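Local coordinates for protein type III pantothenate kinase (Campylobacter jejuni, PDB 2NRH) that probably phosphorylates pantothenate with ATP, the first step of coenzyme A biosynthesis, as a homodimer that needs a monovalent cation, at residues D91-D99 with F110-Y118. The protein carries 2 engineered substitutions. Sequence-based numbering, arbitrary orientation.
With SO4 (sulfate ion), chain D.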
ATOM      1  N   ASP B  91       3.450  -5.725 -13.081  1.00 50.62           N
ATOM      2  CA  ASP B  91       4.898  -5.711 -12.894  1.00 51.35           C
ATOM      3  C   ASP B  91       5.126  -5.387 -11.418  1.00 51.01           C
ATOM      4  O   ASP B  91       4.884  -4.250 -10.929  1.00 50.65           O
ATOM      5  CB  ASP B  91       5.555  -4.663 -13.769  1.00 51.14           C
ATOM      6  CG  ASP B  91       7.072  -4.767 -13.791  1.00 57.30           C
ATOM      7  OD1 ASP B  91       7.644  -5.681 -13.157  1.00 60.25           O
ATOM      8  OD2 ASP B  91       7.723  -3.919 -14.485  1.00 64.29           O
ATOM      9  N   ALA B  92       5.590  -6.406 -10.715  1.00 50.80           N
ATOM     10  CA  ALA B  92       5.766  -6.356  -9.276  1.00 51.24           C
ATOM     11  C   ALA B  92       7.279  -6.281  -8.918  1.00 51.82           C
ATOM     12  O   ALA B  92       7.977  -7.298  -8.803  1.00 51.71           O
ATOM     13  CB  ALA B  92       5.049  -7.530  -8.621  1.00 49.52           C
ATOM     14  N   GLY B  93       7.758  -5.039  -8.794  1.00 52.54           N
ATOM     15  CA  GLY B  93       9.116  -4.737  -8.318  1.00 52.41           C
ATOM     16  C   GLY B  93       9.026  -3.702  -7.208  1.00 52.47           C
ATOM     17  O   GLY B  93       8.241  -3.859  -6.264  1.00 52.46           O
ATOM     18  N   SER B  94       9.804  -2.632  -7.360  1.00 52.50           N
ATOM     19  CA  SER B  94       9.873  -1.505  -6.434  1.00 53.14           C
ATOM     20  C   SER B  94       8.548  -0.857  -6.270  1.00 51.55           C
ATOM     21  O   SER B  94       8.259  -0.277  -5.243  1.00 52.30           O
ATOM     22  CB  SER B  94      10.758  -0.411  -7.006  1.00 52.89           C
ATOM     23  OG  SER B  94      11.928  -0.991  -7.466  1.00 59.25           O
ATOM     24  N   ALA B  95       7.807  -0.874  -7.358  1.00 49.89           N
ATOM     25  CA  ALA B  95       6.436  -0.428  -7.407  1.00 49.27           C
ATOM     26  C   ALA B  95       5.697  -1.607  -8.023  1.00 47.98           C
ATOM     27  O   ALA B  95       6.309  -2.481  -8.632  1.00 49.47           O
ATOM     28  CB  ALA B  95       6.320   0.826  -8.302  1.00 47.83           C
ATOM     29  N   ILE B  96       4.405  -1.653  -7.818  1.00 48.04           N
ATOM     30  CA  ILE B  96       3.505  -2.622  -8.442  1.00 48.96           C
ATOM     31  C   ILE B  96       2.587  -1.805  -9.387  1.00 48.72           C
ATOM     32  O   ILE B  96       1.853  -0.936  -8.957  1.00 47.99           O
ATOM     33  CB  ILE B  96       2.718  -3.387  -7.346  1.00 48.69           C
ATOM     34  CG1 ILE B  96       3.688  -4.313  -6.595  1.00 49.13           C
ATOM     35  CG2 ILE B  96       1.536  -4.202  -7.904  1.00 47.62           C
ATOM     36  CD1 ILE B  96       3.042  -5.067  -5.396  1.00 49.79           C
ATOM     37  N   THR B  97       2.727  -2.020 -10.686  1.00 48.96           N
ATOM     38  CA  THR B  97       1.820  -1.381 -11.660  1.00 48.91           C
ATOM     39  C   THR B  97       0.911  -2.434 -12.270  1.00 49.08           C
ATOM     40  O   THR B  97       1.349  -3.534 -12.561  1.00 48.88           O
ATOM     41  CB  THR B  97       2.596  -0.649 -12.737  1.00 48.61           C
ATOM     42  OG1 THR B  97       3.413  -1.603 -13.440  1.00 49.27           O
ATOM     43  CG2 THR B  97       3.469   0.406 -12.066  1.00 46.91           C
ATOM     44  N   ILE B  98      -0.376  -2.113 -12.354  1.00 50.55           N
ATOM     45  CA  ILE B  98      -1.397  -3.013 -12.914  1.00 50.61           C
ATOM     46  C   ILE B  98      -2.009  -2.329 -14.129  1.00 49.90           C
ATOM     47  O   ILE B  98      -2.606  -1.281 -14.030  1.00 49.88           O
ATOM     48  CB  ILE B  98      -2.485  -3.365 -11.855  1.00 50.28           C
ATOM     49  CG1 ILE B  98      -1.899  -4.043 -10.630  1.00 52.36           C
ATOM     50  CG2 ILE B  98      -3.490  -4.371 -12.416  1.00 52.29           C
ATOM     51  CD1 ILE B  98      -1.666  -3.166  -9.450  1.00 56.78           C
ATOM     52  N   ASP B  99      -1.827  -2.895 -15.296  1.00 51.93           N
ATOM     53  CA  ASP B  99      -2.367  -2.294 -16.538  1.00 52.48           C
ATOM     54  C   ASP B  99      -3.360  -3.220 -17.252  1.00 53.57           C
ATOM     55  O   ASP B  99      -3.195  -4.449 -17.312  1.00 53.22           O
ATOM     56  CB  ASP B  99      -1.227  -1.904 -17.472  1.00 52.11           C
ATOM     57  CG  ASP B  99      -0.446  -0.669 -16.973  1.00 54.28           C
ATOM     58  OD1 ASP B  99      -1.037   0.446 -17.022  1.00 50.46           O
ATOM     59  OD2 ASP B  99       0.745  -0.833 -16.546  1.00 50.04           O
ATOM     60  N   PHE B 110      -3.070   1.166 -12.743  1.00 46.81           N
ATOM     61  CA  PHE B 110      -2.826   1.797 -11.441  1.00 46.74           C
ATOM     62  C   PHE B 110      -1.618   1.257 -10.721  1.00 46.00           C
ATOM     63  O   PHE B 110      -1.040   0.247 -11.128  1.00 45.34           O
ATOM     64  CB  PHE B 110      -4.047   1.742 -10.532  1.00 46.73           C
ATOM     65  CG  PHE B 110      -4.559   0.360 -10.294  1.00 49.06           C
ATOM     66  CD1 PHE B 110      -4.250  -0.305  -9.090  1.00 49.40           C
ATOM     67  CD2 PHE B 110      -5.367  -0.280 -11.260  1.00 48.07           C
ATOM     68  CE1 PHE B 110      -4.718  -1.611  -8.855  1.00 51.34           C
ATOM     69  CE2 PHE B 110      -5.874  -1.579 -11.027  1.00 53.27           C
ATOM     70  CZ  PHE B 110      -5.550  -2.269  -9.828  1.00 50.60           C
ATOM     71  N   ILE B 111      -1.287   1.941  -9.628  1.00 45.08           N
ATOM     72  CA  ILE B 111       0.008   1.778  -8.967  1.00 44.69           C
ATOM     73  C   ILE B 111      -0.152   1.556  -7.468  1.00 44.41           C
ATOM     74  O   ILE B 111      -1.018   2.168  -6.729  1.00 44.08           O
ATOM     75  CB  ILE B 111       0.988   3.015  -9.237  1.00 45.04           C
ATOM     76  CG1 ILE B 111       1.056   3.351 -10.719  1.00 41.51           C
ATOM     77  CG2 ILE B 111       2.395   2.803  -8.623  1.00 43.12           C
ATOM     78  CD1 ILE B 111       1.599   4.715 -10.956  1.00 44.83           C
ATOM     79  N   LEU B 112       0.700   0.681  -7.007  1.00 42.81           N
ATOM     80  CA  LEU B 112       0.721   0.346  -5.582  1.00 44.24           C
ATOM     81  C   LEU B 112       2.152   0.449  -5.080  1.00 43.09           C
ATOM     82  O   LEU B 112       3.089   0.259  -5.862  1.00 42.46           O
ATOM     83  CB  LEU B 112       0.229  -1.103  -5.496  1.00 44.61           C
ATOM     84  CG  LEU B 112      -1.181  -1.553  -5.078  1.00 47.89           C
ATOM     85  CD1 LEU B 112      -2.192  -0.586  -5.377  1.00 51.68           C
ATOM     86  CD2 LEU B 112      -1.559  -2.917  -5.639  1.00 45.75           C
ATOM     87  N   PRO B 113       2.361   0.624  -3.774  1.00 43.63           N
ATOM     88  CA  PRO B 113       3.793   0.425  -3.422  1.00 44.16           C
ATOM     89  C   PRO B 113       4.270  -1.011  -3.686  1.00 44.91           C
ATOM     90  O   PRO B 113       3.458  -1.971  -3.629  1.00 45.62           O
ATOM     91  CB  PRO B 113       3.851   0.731  -1.892  1.00 44.00           C
ATOM     92  CG  PRO B 113       2.578   1.470  -1.575  1.00 42.13           C
ATOM     93  CD  PRO B 113       1.549   0.831  -2.566  1.00 43.49           C
ATOM     94  N   GLY B 114       5.548  -1.146  -4.028  1.00 44.94           N
ATOM     95  CA  GLY B 114       6.239  -2.422  -3.948  1.00 45.01           C
ATOM     96  C   GLY B 114       6.268  -2.964  -2.533  1.00 45.25           C
ATOM     97  O   GLY B 114       6.141  -2.214  -1.563  1.00 45.72           O
ATOM     98  N   ILE B 115       6.414  -4.266  -2.419  1.00 45.89           N
ATOM     99  CA  ILE B 115       6.337  -4.999  -1.145  1.00 48.49           C
ATOM    100  C   ILE B 115       7.381  -4.563  -0.116  1.00 49.46           C
ATOM    101  O   ILE B 115       7.032  -4.361   1.079  1.00 51.59           O
ATOM    102  CB  ILE B 115       6.393  -6.549  -1.392  1.00 48.88           C
ATOM    103  CG1 ILE B 115       5.166  -6.989  -2.192  1.00 48.87           C
ATOM    104  CG2 ILE B 115       6.467  -7.346  -0.080  1.00 49.17           C
ATOM    105  CD1 ILE B 115       5.184  -8.466  -2.490  1.00 50.94           C
ATOM    106  N   ALA B 116       8.642  -4.409  -0.544  1.00 49.10           N
ATOM    107  CA  ALA B 116       9.700  -3.863   0.321  1.00 49.28           C
ATOM    108  C   ALA B 116       9.280  -2.522   0.872  1.00 49.46           C
ATOM    109  O   ALA B 116       9.479  -2.246   2.045  1.00 50.51           O
ATOM    110  CB  ALA B 116      11.081  -3.726  -0.439  1.00 48.85           C
ATOM    111  N   ASN B 117       8.653  -1.694   0.040  1.00 49.65           N
ATOM    112  CA  ASN B 117       8.235  -0.354   0.489  1.00 49.68           C
ATOM    113  C   ASN B 117       7.134  -0.361   1.527  1.00 49.57           C
ATOM    114  O   ASN B 117       7.193   0.434   2.418  1.00 48.54           O
ATOM    115  CB  ASN B 117       7.894   0.558  -0.677  1.00 48.90           C
ATOM    116  CG  ASN B 117       9.136   1.229  -1.235  1.00 51.31           C
ATOM    117  OD1 ASN B 117      10.227   1.218  -0.609  1.00 46.31           O
ATOM    118  ND2 ASN B 117       8.992   1.815  -2.408  1.00 50.06           N
ATOM    119  N   TYR B 118       6.164  -1.278   1.401  1.00 49.89           N
ATOM    120  CA  TYR B 118       5.159  -1.529   2.459  1.00 50.82           C
ATOM    121  C   TYR B 118       5.855  -1.832   3.795  1.00 50.42           C
ATOM    122  O   TYR B 118       5.479  -1.268   4.804  1.00 50.17           O
ATOM    123  CB  TYR B 118       4.263  -2.723   2.108  1.00 50.35           C
ATOM    124  CG  TYR B 118       3.084  -2.431   1.215  1.00 51.63           C
ATOM    125  CD1 TYR B 118       1.945  -1.754   1.704  1.00 48.25           C
ATOM    126  CD2 TYR B 118       3.052  -2.905  -0.112  1.00 51.36           C
ATOM    127  CE1 TYR B 118       0.826  -1.513   0.857  1.00 46.95           C
ATOM    128  CE2 TYR B 118       1.910  -2.671  -0.960  1.00 48.90           C
ATOM    129  CZ  TYR B 118       0.809  -1.981  -0.453  1.00 49.06           C
ATOM    130  OH  TYR B 118      -0.335  -1.763  -1.273  1.00 53.29           O
TER
HETATM  131  S   SO4 D 218      13.794  -0.045 -10.605  1.00 98.66           S
HETATM  132  O1  SO4 D 218      12.809  -1.102 -10.376  1.00 99.66           O
HETATM  133  O2  SO4 D 218      14.296   0.344  -9.283  1.00100.96           O
HETATM  134  O3  SO4 D 218      14.886  -0.576 -11.410  1.00 97.07           O
HETATM  135  O4  SO4 D 218      13.164   1.116 -11.270  1.00 97.68           O
HETATM  136  O   HOH W   1       6.737  -5.909  -5.235  1.00 48.03           O
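Ile98 lies over one face of the Phe110 ring, its CB 4.0 Å from the ring centroid and displaced toward the rim. Phe110 CG sits between its own backbone N and carbonyl carbon (chi1 56°), which swings the ring back beneath Ile98, and Ile98 CD1 reaches on to Phe110 CE1 at 3.5 Å. The same methyl meets Leu112 CD2, while Ile96 sets its CB against Leu112 CB at 3.9 Å, the two side chains crossing at a slant. Ile96, Phe110 and Leu112 on this apolar face pack on helix 146-165, and Tyr152 of the second subunit meets the Phe110 ring. On the other face Thr97 CG2 lies 4.0 Å from Ile111 CG1, the side chains side by side; both touch Arg77 and Ile111 also touches Tyr70, two predicted substrate-binding residues. Paired backbone bonds join Ile96 with Leu112 and Ile98 with Phe110; Ile96 N to Leu112 O is almost straight (175°). Beyond Pro113 the pairing ends in a weak bond from Gly114 N to Ser94 O, and a water links Gly93 O to Ile115 N. Gly114, the helix N-cap, makes a CA-H...O contact with Gly93 O (CA to O 3.4 Å). Ser94 OG, predicted to bind ATP, donates to sulfate O1 at 3.0 Å, the ion probably from the crystallisation liquor. Strands 95-102 and 105-113 form an antiparallel beta hairpin of the ASKHA-type kinase fold, its outer strand leading into helix 115-125 beside the turn predicted to bind ATP.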